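Local coordinates for long form salivary protein D7L1 (Culex quinquefasciatus, PDB 6V4C) that binds and sequesters adenine nucleotides, ADP and ATP most tightly, inhibiting platelet aggregation and host hemostasis while the mosquito feeds on blood, at residues A[171-185]-A[236-249]. Sequence-based numbering, arbitrary orientation. Where two conformers were deposited one is given.
Sequences KHGFSDDPKFIKHSN and ARDYYKCIYDGLGE. With ZN (zinc ion), chain L.
Phe-174 lies across the aliphatic chain of Lys-241, whose CE sits over the middle of one ring face, 3.6 Å from the ring centroid, in a CH-pi contact. Bent at its second and fourth side-chain torsions, the lysine follows this face and brings its ammonium to Asp-245, where NZ to OD1 is a 2.8 Å salt bridge. Beside it, two tyrosines reach the carbonyls of the last residue of helix 164-172 and of the glycine that follows it. Tyr-240 OH donates to Gly-173 O (2.6 Å), tilted from the carbonyl plane, whereas Tyr-244 OH donates to His-172 O from within that plane. Four residues apart, they leave the same side of helix 235-247, and the shared torsion, CG anti to the backbone N, sends both rings toward the loop. In this second PBP/GOBP-family domain, an all-helical odorant-binding-protein fold, the axes of 179-185 and 236-247 pass 8.6 Å apart at 80°. Phe-180 sets its edge against the Tyr-240 face, a T-shaped pair that Phe-252 extends by a further edge-to-face contact with Tyr-240. Ser-184 turns its hydroxyl back to Phe-180 O, leaving OG 3.3 Å from Arg-237 CB. The arginine guanidinium is held side-on, NE and NH2 both binding OD1 of Asp-238, while Ile-181 CG1 packs over one of its faces; a water joins NH1 to Ser-175 O. Past the C-terminal end of helix 235-247, at the first residue of helix 249-263, zinc links His-172 ND1 (2.1 Å) to Glu-249 OE2 (2.0 Å), the imidazole and carboxylate planes being only 24° apart.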
# COMPACT_ATOMS: atom_id res chain seq x y z
N LYS A 171 19.52 3.96 -13.44
CA LYS A 171 19.55 4.07 -14.89
C LYS A 171 18.88 2.88 -15.57
O LYS A 171 18.14 3.06 -16.54
CB LYS A 171 21.00 4.21 -15.35
CG LYS A 171 21.20 4.68 -16.78
CD LYS A 171 22.68 4.97 -17.03
CE LYS A 171 22.90 5.61 -18.39
NZ LYS A 171 24.26 6.22 -18.48
N HIS A 172 19.13 1.67 -15.08
CA HIS A 172 18.66 0.47 -15.75
C HIS A 172 17.72 -0.38 -14.91
O HIS A 172 17.23 -1.41 -15.41
CB HIS A 172 19.86 -0.38 -16.21
CG HIS A 172 20.92 0.41 -16.90
ND1 HIS A 172 20.79 0.87 -18.19
CD2 HIS A 172 22.14 0.81 -16.48
CE1 HIS A 172 21.88 1.53 -18.54
NE2 HIS A 172 22.72 1.51 -17.52
N GLY A 173 17.44 -0.00 -13.66
CA GLY A 173 16.53 -0.77 -12.83
C GLY A 173 17.06 -2.09 -12.34
O GLY A 173 16.29 -2.89 -11.81
N PHE A 174 18.36 -2.36 -12.50
CA PHE A 174 18.93 -3.62 -12.07
C PHE A 174 20.42 -3.41 -11.83
O PHE A 174 21.03 -2.50 -12.40
CB PHE A 174 18.70 -4.73 -13.10
CG PHE A 174 19.13 -6.09 -12.63
CD1 PHE A 174 18.34 -6.82 -11.76
CD2 PHE A 174 20.33 -6.63 -13.06
CE1 PHE A 174 18.73 -8.07 -11.33
CE2 PHE A 174 20.73 -7.89 -12.62
CZ PHE A 174 19.93 -8.60 -11.76
N SER A 175 20.98 -4.25 -10.97
CA SER A 175 22.41 -4.20 -10.69
C SER A 175 22.89 -5.59 -10.34
O SER A 175 22.18 -6.35 -9.66
CB SER A 175 22.72 -3.24 -9.54
OG SER A 175 24.08 -3.36 -9.13
N ASP A 176 24.10 -5.92 -10.79
CA ASP A 176 24.73 -7.19 -10.47
C ASP A 176 25.47 -7.17 -9.14
O ASP A 176 25.89 -8.23 -8.67
CB ASP A 176 25.73 -7.56 -11.57
CG ASP A 176 26.75 -6.46 -11.82
OD1 ASP A 176 26.33 -5.34 -12.18
OD2 ASP A 176 27.96 -6.72 -11.65
N ASP A 177 25.65 -5.99 -8.53
CA ASP A 177 26.45 -5.88 -7.33
C ASP A 177 25.76 -6.58 -6.16
O ASP A 177 24.54 -6.77 -6.17
CB ASP A 177 26.72 -4.41 -7.01
CG ASP A 177 25.57 -3.75 -6.27
OD1 ASP A 177 24.51 -3.52 -6.89
OD2 ASP A 177 25.73 -3.47 -5.07
N PRO A 178 26.52 -6.98 -5.14
CA PRO A 178 25.93 -7.79 -4.05
C PRO A 178 24.89 -7.06 -3.21
O PRO A 178 24.05 -7.73 -2.59
CB PRO A 178 27.15 -8.20 -3.21
CG PRO A 178 28.18 -7.17 -3.52
CD PRO A 178 27.98 -6.83 -4.97
N LYS A 179 24.92 -5.73 -3.15
CA LYS A 179 23.95 -4.99 -2.36
C LYS A 179 22.55 -5.03 -2.97
O LYS A 179 21.58 -4.76 -2.26
CB LYS A 179 24.38 -3.53 -2.21
CG LYS A 179 25.66 -3.30 -1.43
CD LYS A 179 26.17 -1.89 -1.67
CE LYS A 179 27.17 -1.46 -0.62
NZ LYS A 179 27.63 -0.06 -0.85
N PHE A 180 22.43 -5.35 -4.26
CA PHE A 180 21.13 -5.34 -4.91
C PHE A 180 20.21 -6.45 -4.41
O PHE A 180 18.99 -6.34 -4.57
CB PHE A 180 21.27 -5.40 -6.43
CG PHE A 180 19.99 -5.10 -7.17
CD1 PHE A 180 19.54 -3.79 -7.30
CD2 PHE A 180 19.23 -6.12 -7.71
CE1 PHE A 180 18.36 -3.51 -7.97
CE2 PHE A 180 18.05 -5.84 -8.39
CZ PHE A 180 17.61 -4.54 -8.51
N ILE A 181 20.76 -7.50 -3.81
CA ILE A 181 19.90 -8.53 -3.22
C ILE A 181 19.10 -7.95 -2.06
O ILE A 181 17.89 -8.17 -1.96
CB ILE A 181 20.74 -9.76 -2.81
CG1 ILE A 181 21.31 -10.44 -4.06
CG2 ILE A 181 19.89 -10.73 -2.01
CD1 ILE A 181 22.13 -11.68 -3.76
N LYS A 182 19.76 -7.19 -1.19
CA LYS A 182 19.05 -6.55 -0.09
C LYS A 182 18.11 -5.46 -0.60
O LYS A 182 17.00 -5.30 -0.09
CB LYS A 182 20.04 -5.94 0.90
CG LYS A 182 20.93 -6.92 1.63
CD LYS A 182 21.82 -6.18 2.62
CE LYS A 182 22.99 -7.02 3.10
NZ LYS A 182 23.92 -6.20 3.93
N HIS A 183 18.56 -4.69 -1.60
CA HIS A 183 17.77 -3.56 -2.08
C HIS A 183 16.50 -4.04 -2.78
O HIS A 183 15.41 -3.52 -2.53
CB HIS A 183 18.62 -2.69 -3.01
CG HIS A 183 17.92 -1.46 -3.48
ND1 HIS A 183 17.57 -1.25 -4.80
CD2 HIS A 183 17.50 -0.36 -2.82
CE1 HIS A 183 16.97 -0.08 -4.93
NE2 HIS A 183 16.91 0.48 -3.73
N SER A 184 16.63 -5.03 -3.67
CA SER A 184 15.45 -5.53 -4.37
C SER A 184 14.51 -6.29 -3.45
O SER A 184 13.30 -6.32 -3.69
CB SER A 184 15.86 -6.37 -5.59
OG SER A 184 16.73 -7.43 -5.21
N ASN A 185 15.04 -6.91 -2.39
CA ASN A 185 14.15 -7.48 -1.37
C ASN A 185 13.33 -6.38 -0.70
O ASN A 185 12.12 -6.54 -0.48
CB ASN A 185 14.96 -8.27 -0.34
CG ASN A 185 14.10 -8.83 0.77
OD1 ASN A 185 13.34 -9.77 0.57
ND2 ASN A 185 14.23 -8.25 1.96
N ALA A 236 13.61 -12.45 -3.76
CA ALA A 236 13.02 -11.29 -4.41
C ALA A 236 13.84 -10.86 -5.62
O ALA A 236 13.29 -10.58 -6.69
CB ALA A 236 12.88 -10.14 -3.41
N ARG A 237 15.17 -10.83 -5.47
CA ARG A 237 16.03 -10.44 -6.58
C ARG A 237 15.79 -11.33 -7.80
O ARG A 237 15.70 -10.83 -8.93
CB ARG A 237 17.50 -10.51 -6.14
CG ARG A 237 18.50 -9.79 -7.06
CD ARG A 237 18.96 -10.66 -8.23
NE ARG A 237 19.37 -12.00 -7.81
CZ ARG A 237 20.61 -12.34 -7.49
NH1 ARG A 237 21.58 -11.45 -7.54
NH2 ARG A 237 20.88 -13.59 -7.12
N ASP A 238 15.68 -12.64 -7.59
CA ASP A 238 15.55 -13.56 -8.71
C ASP A 238 14.21 -13.39 -9.42
O ASP A 238 14.15 -13.38 -10.65
CB ASP A 238 15.74 -15.00 -8.23
CG ASP A 238 17.13 -15.25 -7.67
OD1 ASP A 238 18.08 -14.55 -8.08
OD2 ASP A 238 17.28 -16.15 -6.82
N TYR A 239 13.12 -13.27 -8.65
CA TYR A 239 11.82 -13.02 -9.27
C TYR A 239 11.78 -11.65 -9.94
O TYR A 239 11.22 -11.50 -11.03
CB TYR A 239 10.71 -13.16 -8.24
CG TYR A 239 10.34 -14.60 -7.93
CD1 TYR A 239 9.69 -15.38 -8.88
CD2 TYR A 239 10.63 -15.17 -6.70
CE1 TYR A 239 9.34 -16.70 -8.60
CE2 TYR A 239 10.28 -16.48 -6.41
CZ TYR A 239 9.64 -17.24 -7.37
OH TYR A 239 9.30 -18.54 -7.10
N TYR A 240 12.36 -10.65 -9.28
CA TYR A 240 12.50 -9.32 -9.88
C TYR A 240 13.17 -9.40 -11.24
O TYR A 240 12.69 -8.84 -12.22
CB TYR A 240 13.30 -8.45 -8.91
CG TYR A 240 13.53 -7.00 -9.30
CD1 TYR A 240 14.49 -6.66 -10.23
CD2 TYR A 240 12.82 -5.98 -8.67
CE1 TYR A 240 14.72 -5.34 -10.57
CE2 TYR A 240 13.05 -4.66 -9.00
CZ TYR A 240 14.00 -4.34 -9.95
OH TYR A 240 14.23 -3.03 -10.28
N LYS A 241 14.29 -10.13 -11.32
CA LYS A 241 14.99 -10.27 -12.59
C LYS A 241 14.17 -11.07 -13.60
O LYS A 241 14.23 -10.79 -14.80
CB LYS A 241 16.37 -10.90 -12.38
CG LYS A 241 17.28 -10.84 -13.61
CD LYS A 241 17.27 -9.45 -14.24
CE LYS A 241 18.48 -9.20 -15.12
NZ LYS A 241 18.59 -10.16 -16.25
N CYS A 242 13.41 -12.06 -13.12
CA CYS A 242 12.56 -12.83 -14.02
C CYS A 242 11.48 -11.95 -14.66
O CYS A 242 11.22 -12.06 -15.86
CB CYS A 242 11.94 -14.02 -13.26
SG CYS A 242 13.11 -15.40 -12.98
N ILE A 243 10.86 -11.07 -13.87
CA ILE A 243 9.89 -10.13 -14.42
C ILE A 243 10.56 -9.14 -15.36
O ILE A 243 10.04 -8.81 -16.43
CB ILE A 243 9.16 -9.41 -13.27
CG1 ILE A 243 8.48 -10.42 -12.35
CG2 ILE A 243 8.16 -8.40 -13.82
CD1 ILE A 243 8.19 -9.88 -10.97
N TYR A 244 11.74 -8.64 -14.96
CA TYR A 244 12.52 -7.73 -15.79
C TYR A 244 12.79 -8.34 -17.17
O TYR A 244 12.58 -7.69 -18.20
CB TYR A 244 13.84 -7.45 -15.07
CG TYR A 244 14.73 -6.38 -15.65
CD1 TYR A 244 15.54 -6.63 -16.75
CD2 TYR A 244 14.81 -5.12 -15.05
CE1 TYR A 244 16.38 -5.66 -17.26
CE2 TYR A 244 15.64 -4.15 -15.56
CZ TYR A 244 16.42 -4.42 -16.66
OH TYR A 244 17.26 -3.45 -17.17
N ASP A 245 13.24 -9.60 -17.20
CA ASP A 245 13.57 -10.23 -18.47
C ASP A 245 12.32 -10.52 -19.29
O ASP A 245 12.34 -10.39 -20.52
CB ASP A 245 14.36 -11.52 -18.23
CG ASP A 245 15.73 -11.26 -17.64
OD1 ASP A 245 16.27 -10.14 -17.83
OD2 ASP A 245 16.28 -12.17 -16.98
N GLY A 246 11.23 -10.91 -18.64
CA GLY A 246 10.01 -11.21 -19.37
C GLY A 246 9.41 -9.99 -20.03
O GLY A 246 9.02 -10.03 -21.20
N LEU A 247 9.33 -8.87 -19.30
CA LEU A 247 8.76 -7.65 -19.86
C LEU A 247 9.76 -6.87 -20.70
O LEU A 247 9.34 -6.12 -21.58
CB LEU A 247 8.23 -6.76 -18.73
CG LEU A 247 7.08 -7.30 -17.88
CD1 LEU A 247 6.82 -6.38 -16.70
CD2 LEU A 247 5.82 -7.47 -18.71
N GLY A 248 11.05 -7.04 -20.46
CA GLY A 248 12.05 -6.19 -21.08
C GLY A 248 12.29 -4.92 -20.31
O GLY A 248 11.40 -4.46 -19.58
N GLU A 249 13.48 -4.33 -20.45
CA GLU A 249 13.84 -3.17 -19.63
C GLU A 249 12.88 -2.01 -19.84
O GLU A 249 12.46 -1.36 -18.88
CB GLU A 249 15.28 -2.74 -19.92
CG GLU A 249 15.68 -1.45 -19.20
CD GLU A 249 17.05 -0.97 -19.60
OE1 GLU A 249 17.34 -0.94 -20.82
OE2 GLU A 249 17.85 -0.62 -18.70
ZN ZN L . 19.35 0.35 -19.63
O HOH W 1 21.85 -8.63 -8.20
O HOH W 2 16.62 -10.63 -2.96
O HOH W 3 13.92 -12.13 -0.88